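Local coordinates for protein glycoside hydrolase family 31 (Kribbella flavida DSM 17836, PDB 5X3I) that hydrolyses the alpha-1,3-glucosidic linkages of the cyclic tetrasaccharide cyclobis-(1-6)-alpha-nigerosyl inside the cell, yielding isomaltose, at residues A[579-590]-A[622-633]; A[438-446]-A[475-485]. The protein carries 1 engineered substitution. All coordinates share one frame; numbering follows the deposited sequence.

Contact 1: A[579-590]-A[622-633]; sequences YLRAAAASAFMP and VVPLFRRFATLR
Arg633 reaches the backbone of 587-590 because its CG stands anti to the backbone N and the chain then bends at chi2 (77°), while Phe629, with CG anti to the carbonyl carbon, holds its ring against Ala584. The guanidinium presents its edge to three carbonyl oxygens, of Ala587, Met589 and Pro590, lying near its plane. Its two terminal nitrogens grip one oxygen end-on: Arg633 NH1 to Met589 O measures 2.7 Å and Arg633 NH2 to Met589 O 3.0 Å, both within the carbonyl plane. Arg633 NH1 also donates to Ala587 O at 2.7 Å, coming from above that carbonyl plane, and NH2 makes a weak bond to Pro590 O. With NE hydrogen-bonded to Phe299 O as well, the buried group is fixed in rotation.

Towards the N-terminal ends of the segments the packing is apolar. Ala584 CB lies over one face of the Phe629 ring, 3.8 Å from its centroid and 19° off the normal, a CH-pi contact. Ala583 CB likewise sets a small methyl 3.7 Å from Phe626 CD1. Leu580 is a knob in the hole formed by Val622, Leu625, Phe626 and Phe629; Leu580 CD2 comes 3.9 Å from Leu625 CB. The Tyr579 and Phe626 rings are near parallel but slid apart, with centroids 5.7 Å from each other, and Tyr579 OH is hydrogen-bonded to Arg608 O.

The axes of segments 579-586 and 622-633 run 9.4 Å apart and 9° from parallel, as fits neighbouring outer helices of the family 31 TIM barrel, with the arginine fastening the turn that leads into barrel strand 591-593.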
# COMPACT_ATOMS: atom_id res chain seq x y z
N TYR A 579 3.21 20.21 11.12
CA TYR A 579 2.38 20.46 9.94
C TYR A 579 3.17 21.24 8.87
O TYR A 579 3.22 20.84 7.72
CB TYR A 579 1.12 21.21 10.33
CG TYR A 579 0.09 21.40 9.23
CD1 TYR A 579 -0.64 20.32 8.74
CD2 TYR A 579 -0.18 22.66 8.71
CE1 TYR A 579 -1.60 20.50 7.75
CE2 TYR A 579 -1.13 22.85 7.73
CZ TYR A 579 -1.84 21.76 7.25
OH TYR A 579 -2.79 21.96 6.27
N LEU A 580 3.80 22.33 9.29
CA LEU A 580 4.52 23.19 8.35
C LEU A 580 5.83 22.58 7.86
O LEU A 580 6.22 22.81 6.72
CB LEU A 580 4.79 24.56 8.98
CG LEU A 580 3.52 25.41 9.12
CD1 LEU A 580 3.76 26.61 10.01
CD2 LEU A 580 3.01 25.84 7.75
N ARG A 581 6.51 21.81 8.70
CA ARG A 581 7.67 21.05 8.22
C ARG A 581 7.22 20.04 7.17
O ARG A 581 7.84 19.90 6.13
CB ARG A 581 8.40 20.33 9.36
CG ARG A 581 9.08 21.23 10.40
CD ARG A 581 10.03 22.23 9.77
NE ARG A 581 10.95 22.78 10.77
CZ ARG A 581 11.72 23.84 10.58
NH1 ARG A 581 11.68 24.50 9.43
NH2 ARG A 581 12.53 24.25 11.54
N ALA A 582 6.13 19.35 7.46
CA ALA A 582 5.58 18.37 6.53
C ALA A 582 5.14 19.05 5.24
O ALA A 582 5.48 18.60 4.15
CB ALA A 582 4.42 17.63 7.15
N ALA A 583 4.38 20.13 5.37
CA ALA A 583 3.86 20.85 4.21
C ALA A 583 4.99 21.34 3.31
O ALA A 583 4.91 21.21 2.10
CB ALA A 583 2.97 22.01 4.65
N ALA A 584 6.03 21.90 3.91
CA ALA A 584 7.14 22.44 3.13
C ALA A 584 7.86 21.37 2.33
O ALA A 584 8.12 21.55 1.15
CB ALA A 584 8.12 23.16 4.03
N ALA A 585 8.17 20.24 2.96
CA ALA A 585 8.84 19.15 2.27
C ALA A 585 7.94 18.57 1.19
O ALA A 585 8.39 18.22 0.11
CB ALA A 585 9.27 18.05 3.26
N SER A 586 6.65 18.49 1.48
CA SER A 586 5.70 17.85 0.56
C SER A 586 5.51 18.65 -0.73
O SER A 586 5.27 18.07 -1.79
CB SER A 586 4.36 17.65 1.24
OG SER A 586 4.49 16.74 2.32
N ALA A 587 5.66 19.96 -0.64
CA ALA A 587 5.63 20.84 -1.82
C ALA A 587 6.73 20.46 -2.83
O ALA A 587 6.69 20.83 -4.00
CB ALA A 587 5.77 22.29 -1.39
N PHE A 588 7.75 19.80 -2.32
CA PHE A 588 8.86 19.22 -3.07
C PHE A 588 8.78 17.70 -3.35
O PHE A 588 9.81 17.04 -3.53
CB PHE A 588 10.15 19.68 -2.43
CG PHE A 588 10.34 21.18 -2.53
CD1 PHE A 588 10.02 22.02 -1.48
CD2 PHE A 588 10.75 21.76 -3.73
CE1 PHE A 588 10.16 23.38 -1.58
CE2 PHE A 588 10.89 23.13 -3.83
CZ PHE A 588 10.59 23.94 -2.77
N MET A 589 7.60 17.11 -3.19
CA MET A 589 7.39 15.69 -3.46
C MET A 589 6.45 15.49 -4.66
O MET A 589 5.80 16.44 -5.09
CB MET A 589 6.81 15.02 -2.22
CG MET A 589 7.78 14.97 -1.04
SD MET A 589 7.02 14.20 0.38
CE MET A 589 8.05 14.85 1.68
N PRO A 590 6.46 14.29 -5.29
CA PRO A 590 5.63 14.10 -6.48
C PRO A 590 4.15 14.48 -6.29
O PRO A 590 3.55 15.05 -7.18
CB PRO A 590 5.78 12.61 -6.78
CG PRO A 590 7.12 12.26 -6.24
CD PRO A 590 7.24 13.08 -4.98
N VAL A 622 0.48 29.56 10.34
CA VAL A 622 0.14 28.35 9.58
C VAL A 622 -0.49 28.63 8.21
O VAL A 622 -0.03 28.13 7.19
CB VAL A 622 -0.79 27.43 10.39
CG1 VAL A 622 -1.26 26.27 9.53
CG2 VAL A 622 -0.06 26.90 11.63
N VAL A 623 -1.53 29.45 8.18
CA VAL A 623 -2.17 29.77 6.91
C VAL A 623 -1.22 30.49 5.94
O VAL A 623 -1.04 30.02 4.83
CB VAL A 623 -3.46 30.59 7.11
CG1 VAL A 623 -3.92 31.22 5.80
CG2 VAL A 623 -4.56 29.71 7.71
N PRO A 624 -0.58 31.61 6.37
CA PRO A 624 0.28 32.31 5.41
C PRO A 624 1.45 31.48 4.90
O PRO A 624 1.79 31.56 3.73
CB PRO A 624 0.80 33.51 6.21
CG PRO A 624 -0.15 33.68 7.32
CD PRO A 624 -0.61 32.30 7.67
N LEU A 625 2.06 30.68 5.76
CA LEU A 625 3.19 29.89 5.31
C LEU A 625 2.74 28.73 4.42
O LEU A 625 3.38 28.45 3.41
CB LEU A 625 4.00 29.38 6.50
CG LEU A 625 4.77 30.45 7.27
CD1 LEU A 625 5.70 29.80 8.29
CD2 LEU A 625 5.56 31.34 6.33
N PHE A 626 1.64 28.08 4.77
CA PHE A 626 1.12 27.02 3.91
C PHE A 626 0.79 27.61 2.54
O PHE A 626 1.13 27.02 1.53
CB PHE A 626 -0.11 26.36 4.52
CG PHE A 626 -0.55 25.13 3.78
CD1 PHE A 626 -0.19 23.86 4.23
CD2 PHE A 626 -1.34 25.22 2.64
CE1 PHE A 626 -0.59 22.72 3.57
CE2 PHE A 626 -1.75 24.08 1.96
CZ PHE A 626 -1.37 22.82 2.43
N ARG A 627 0.15 28.78 2.53
CA ARG A 627 -0.17 29.47 1.29
C ARG A 627 1.09 29.69 0.45
O ARG A 627 1.07 29.45 -0.76
CB ARG A 627 -0.87 30.81 1.57
CG ARG A 627 -1.33 31.56 0.32
CD ARG A 627 -2.39 32.64 0.68
NE ARG A 627 -1.93 33.49 1.76
CZ ARG A 627 -2.67 33.91 2.78
NH1 ARG A 627 -3.95 33.57 2.88
NH2 ARG A 627 -2.12 34.67 3.71
N ARG A 628 2.17 30.14 1.07
CA ARG A 628 3.44 30.30 0.36
C ARG A 628 3.89 29.00 -0.28
O ARG A 628 4.28 28.97 -1.44
CB ARG A 628 4.54 30.82 1.27
CG ARG A 628 4.44 32.28 1.63
CD ARG A 628 5.81 32.82 1.99
NE ARG A 628 5.79 33.66 3.18
CZ ARG A 628 6.88 34.03 3.85
NH1 ARG A 628 8.08 33.62 3.45
NH2 ARG A 628 6.77 34.79 4.93
N PHE A 629 3.84 27.92 0.48
CA PHE A 629 4.26 26.62 -0.02
C PHE A 629 3.39 26.20 -1.20
O PHE A 629 3.90 25.77 -2.23
CB PHE A 629 4.19 25.56 1.08
CG PHE A 629 5.08 25.86 2.27
CD1 PHE A 629 6.29 26.50 2.10
CD2 PHE A 629 4.70 25.50 3.54
CE1 PHE A 629 7.09 26.78 3.18
CE2 PHE A 629 5.50 25.78 4.62
CZ PHE A 629 6.70 26.41 4.44
N ALA A 630 2.08 26.35 -1.05
CA ALA A 630 1.13 25.95 -2.09
C ALA A 630 1.29 26.81 -3.35
O ALA A 630 1.17 26.31 -4.47
CB ALA A 630 -0.29 26.03 -1.58
N THR A 631 1.59 28.09 -3.16
CA THR A 631 1.74 29.00 -4.28
C THR A 631 3.03 28.72 -5.04
O THR A 631 3.07 28.74 -6.27
CB THR A 631 1.71 30.47 -3.81
OG1 THR A 631 0.48 30.71 -3.11
CG2 THR A 631 1.77 31.41 -4.99
N LEU A 632 4.10 28.47 -4.29
CA LEU A 632 5.35 28.01 -4.87
C LEU A 632 5.14 26.70 -5.65
O LEU A 632 5.62 26.55 -6.77
CB LEU A 632 6.40 27.84 -3.77
CG LEU A 632 7.85 27.62 -4.23
CD1 LEU A 632 8.83 28.17 -3.21
CD2 LEU A 632 8.12 26.16 -4.46
N ARG A 633 4.42 25.77 -5.04
CA ARG A 633 4.04 24.50 -5.68
C ARG A 633 3.43 24.72 -7.07
O ARG A 633 3.84 24.09 -8.04
CB ARG A 633 3.05 23.75 -4.81
CG ARG A 633 2.54 22.44 -5.41
CD ARG A 633 3.59 21.35 -5.27
NE ARG A 633 3.19 20.06 -5.84
CZ ARG A 633 3.95 18.98 -5.81
NH1 ARG A 633 5.15 19.03 -5.21
NH2 ARG A 633 3.53 17.84 -6.36

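Contact 2: A[438-446]-A[475-485]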
# COMPACT_ATOMS: atom_id res chain seq x y z
N ALA A 438 -17.74 -9.09 3.29
CA ALA A 438 -18.00 -8.53 1.97
C ALA A 438 -17.36 -9.41 0.90
O ALA A 438 -16.30 -9.97 1.12
CB ALA A 438 -17.48 -7.10 1.87
N LEU A 439 -18.01 -9.53 -0.26
CA LEU A 439 -17.42 -10.23 -1.41
C LEU A 439 -16.38 -9.37 -2.11
O LEU A 439 -16.44 -8.15 -2.06
CB LEU A 439 -18.50 -10.63 -2.42
CG LEU A 439 -19.76 -11.24 -1.81
CD1 LEU A 439 -20.75 -11.58 -2.89
CD2 LEU A 439 -19.39 -12.46 -0.99
N MET A 440 -15.42 -10.01 -2.77
CA MET A 440 -14.45 -9.31 -3.61
C MET A 440 -14.77 -9.56 -5.07
O MET A 440 -14.84 -10.71 -5.49
CB MET A 440 -13.02 -9.77 -3.31
CG MET A 440 -12.47 -9.40 -1.93
SD MET A 440 -10.80 -10.07 -1.66
CE MET A 440 -9.81 -8.93 -2.62
N PRO A 441 -14.95 -8.49 -5.87
CA PRO A 441 -15.14 -8.76 -7.30
C PRO A 441 -13.87 -9.37 -7.88
O PRO A 441 -12.78 -8.98 -7.49
CB PRO A 441 -15.41 -7.37 -7.89
CG PRO A 441 -14.70 -6.44 -6.99
CD PRO A 441 -14.78 -7.06 -5.59
N ASP A 442 -13.99 -10.29 -8.82
CA ASP A 442 -12.78 -10.91 -9.27
C ASP A 442 -12.28 -10.10 -10.45
O ASP A 442 -12.64 -10.35 -11.59
CB ASP A 442 -13.08 -12.36 -9.66
CG ASP A 442 -11.86 -13.16 -10.06
OD1 ASP A 442 -10.78 -12.60 -10.29
OD2 ASP A 442 -12.01 -14.39 -10.16
N LEU A 443 -11.28 -9.29 -10.18
CA LEU A 443 -10.84 -8.27 -11.13
C LEU A 443 -9.69 -8.84 -11.93
O LEU A 443 -9.08 -8.15 -12.74
CB LEU A 443 -10.45 -6.97 -10.41
CG LEU A 443 -11.63 -6.25 -9.71
CD1 LEU A 443 -11.15 -5.09 -8.88
CD2 LEU A 443 -12.70 -5.80 -10.72
N SER A 444 -9.39 -10.12 -11.68
CA SER A 444 -8.34 -10.80 -12.43
C SER A 444 -8.71 -11.04 -13.89
O SER A 444 -7.84 -11.34 -14.69
CB SER A 444 -7.99 -12.14 -11.78
OG SER A 444 -8.89 -13.16 -12.15
N VAL A 445 -9.99 -10.94 -14.23
CA VAL A 445 -10.39 -11.16 -15.62
C VAL A 445 -11.25 -10.02 -16.18
O VAL A 445 -11.99 -9.35 -15.46
CB VAL A 445 -11.15 -12.49 -15.80
CG1 VAL A 445 -10.24 -13.67 -15.47
CG2 VAL A 445 -12.39 -12.51 -14.95
N GLN A 446 -11.16 -9.84 -17.49
CA GLN A 446 -11.74 -8.68 -18.16
C GLN A 446 -13.26 -8.55 -17.98
O GLN A 446 -13.74 -7.45 -17.73
CB GLN A 446 -11.39 -8.71 -19.65
CG GLN A 446 -11.74 -7.42 -20.37
CD GLN A 446 -11.00 -6.22 -19.81
OE1 GLN A 446 -9.78 -6.18 -19.79
NE2 GLN A 446 -11.76 -5.23 -19.35
N HIS A 475 -7.53 -7.39 0.84
CA HIS A 475 -8.49 -8.16 1.63
C HIS A 475 -8.44 -9.67 1.44
O HIS A 475 -9.07 -10.39 2.19
CB HIS A 475 -9.91 -7.68 1.32
CG HIS A 475 -10.01 -6.20 1.09
ND1 HIS A 475 -9.94 -5.28 2.11
CD2 HIS A 475 -10.15 -5.48 -0.05
CE1 HIS A 475 -10.04 -4.06 1.62
NE2 HIS A 475 -10.17 -4.15 0.30
N ALA A 476 -7.73 -10.15 0.42
CA ALA A 476 -7.83 -11.57 0.12
C ALA A 476 -6.86 -12.35 0.99
O ALA A 476 -5.66 -12.25 0.82
CB ALA A 476 -7.55 -11.83 -1.35
N TRP A 477 -7.40 -13.16 1.88
CA TRP A 477 -6.59 -14.08 2.66
C TRP A 477 -7.05 -15.50 2.40
O TRP A 477 -8.17 -15.86 2.74
CB TRP A 477 -6.68 -13.78 4.16
CG TRP A 477 -6.08 -12.49 4.61
CD1 TRP A 477 -5.27 -11.66 3.89
CD2 TRP A 477 -6.26 -11.87 5.88
NE1 TRP A 477 -4.93 -10.57 4.65
CE2 TRP A 477 -5.52 -10.68 5.87
CE3 TRP A 477 -6.97 -12.22 7.04
CZ2 TRP A 477 -5.48 -9.83 6.97
CZ3 TRP A 477 -6.92 -11.38 8.13
CH2 TRP A 477 -6.18 -10.20 8.09
N GLY A 478 -6.23 -16.26 1.71
CA GLY A 478 -6.13 -17.69 1.85
C GLY A 478 -5.28 -18.23 0.72
O GLY A 478 -5.31 -17.72 -0.40
N HIS A 479 -4.66 -19.38 0.94
CA HIS A 479 -3.70 -19.90 -0.01
C HIS A 479 -4.43 -20.59 -1.14
O HIS A 479 -3.92 -20.69 -2.23
CB HIS A 479 -2.74 -20.88 0.68
CG HIS A 479 -3.40 -22.14 1.14
ND1 HIS A 479 -4.28 -22.17 2.21
CD2 HIS A 479 -3.33 -23.41 0.68
CE1 HIS A 479 -4.71 -23.41 2.38
NE2 HIS A 479 -4.15 -24.18 1.47
N ASP A 480 -5.59 -21.15 -0.82
CA ASP A 480 -6.40 -21.92 -1.76
C ASP A 480 -7.55 -21.16 -2.43
O ASP A 480 -8.43 -21.79 -3.01
CB ASP A 480 -6.93 -23.18 -1.09
CG ASP A 480 -7.68 -22.89 0.16
OD1 ASP A 480 -7.77 -21.71 0.55
OD2 ASP A 480 -8.18 -23.85 0.77
N LEU A 481 -7.62 -19.84 -2.26
CA LEU A 481 -8.63 -19.05 -2.98
C LEU A 481 -8.50 -19.28 -4.49
O LEU A 481 -7.44 -19.63 -4.97
CB LEU A 481 -8.49 -17.56 -2.66
CG LEU A 481 -8.67 -17.11 -1.22
CD1 LEU A 481 -8.69 -15.59 -1.12
CD2 LEU A 481 -9.95 -17.68 -0.64
N VAL A 482 -9.60 -19.17 -5.22
CA VAL A 482 -9.58 -19.39 -6.66
C VAL A 482 -10.03 -18.17 -7.46
O VAL A 482 -11.13 -17.65 -7.26
CB VAL A 482 -10.46 -20.59 -7.04
CG1 VAL A 482 -10.44 -20.81 -8.56
CG2 VAL A 482 -10.01 -21.85 -6.30
N TYR A 483 -9.17 -17.73 -8.38
CA TYR A 483 -9.44 -16.60 -9.26
C TYR A 483 -9.76 -17.09 -10.66
O TYR A 483 -9.23 -18.11 -11.10
CB TYR A 483 -8.25 -15.65 -9.32
CG TYR A 483 -7.99 -14.88 -8.06
CD1 TYR A 483 -7.10 -15.36 -7.11
CD2 TYR A 483 -8.62 -13.66 -7.82
CE1 TYR A 483 -6.85 -14.66 -5.96
CE2 TYR A 483 -8.37 -12.95 -6.67
CZ TYR A 483 -7.48 -13.46 -5.74
OH TYR A 483 -7.21 -12.77 -4.59
N ALA A 484 -10.61 -16.34 -11.35
CA ALA A 484 -11.08 -16.74 -12.67
C ALA A 484 -9.97 -16.76 -13.72
O ALA A 484 -10.13 -17.34 -14.78
CB ALA A 484 -12.22 -15.83 -13.13
N ASP A 485 -8.85 -16.13 -13.42
CA ASP A 485 -7.74 -16.13 -14.36
C ASP A 485 -6.94 -17.44 -14.23
O ASP A 485 -5.96 -17.62 -14.92
CB ASP A 485 -6.83 -14.92 -14.16
CG ASP A 485 -6.01 -14.99 -12.87
OD1 ASP A 485 -6.30 -15.82 -11.99
OD2 ASP A 485 -5.06 -14.19 -12.73
O HOH W 1 -4.90 -12.19 -14.73
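Asp442 meets the backbone of Ala484 where two loops of the TIM barrel join, one running into helix 446-454 and the other following barrel strand 467-470; within the first loop Asp442 forms an Asx turn. From CB, with CG anti to the backbone N (chi1 -175°), the side chain extends across to 483-484, and Asp442 CG lies 3.7 Å from Ala484 N. Asp442 OD2 receives Ala484 N on its syn lone pair at 2.7 Å, with an N-H...O angle of 157°, and also lies close to Ala484 CB. Asp442 OD1 touches the edge of the Tyr483 ring in its plane, 3.4 Å from Tyr483 CD2, the carboxylate and ring planes standing 73° apart. Asp442 OD1 also accepts Ser444 OG at 2.7 Å and, to close the turn, Ser444 N, both from one face of the carboxylate. With an alanine in place of Asp442, Ala484 N would probably lose its acceptor and Ser444 OG, left with a weak bond from Asp485 N, would be freer to turn.

That bond from Asp485 N to Ser444 OG is long and bent. Asp485 itself forms a salt bridge with Arg487. Val445 CG1 packs 3.7 Å from Ala484 CB beside this polar network. At the other end of the contact, Met440 is bent at its last torsion, which sets Met440 SD 3.7 Å from Ala476 CB and brings CE near the edge of the His475 ring.

In the fold
Contact 1 and contact 2 belong to the same TIM-barrel domain but lie on opposite sides of the chain's centre, their centres 41 Å apart and their nearest atoms about 24 Å apart, so neither touches the other. Contact 2 closes before contact 1 opens along the chain. Contact 2 adjoins the active site: the side chain of His475 is about 4 Å from that of Glu474, an active-site residue by similarity, and about 7 Å from that of Ala471, the engineered replacement at the inferred nucleophile position. Contact 1 lies away from these sites. It packs helices around the barrel, whereas contact 2 joins loops beside the probable catalytic centre.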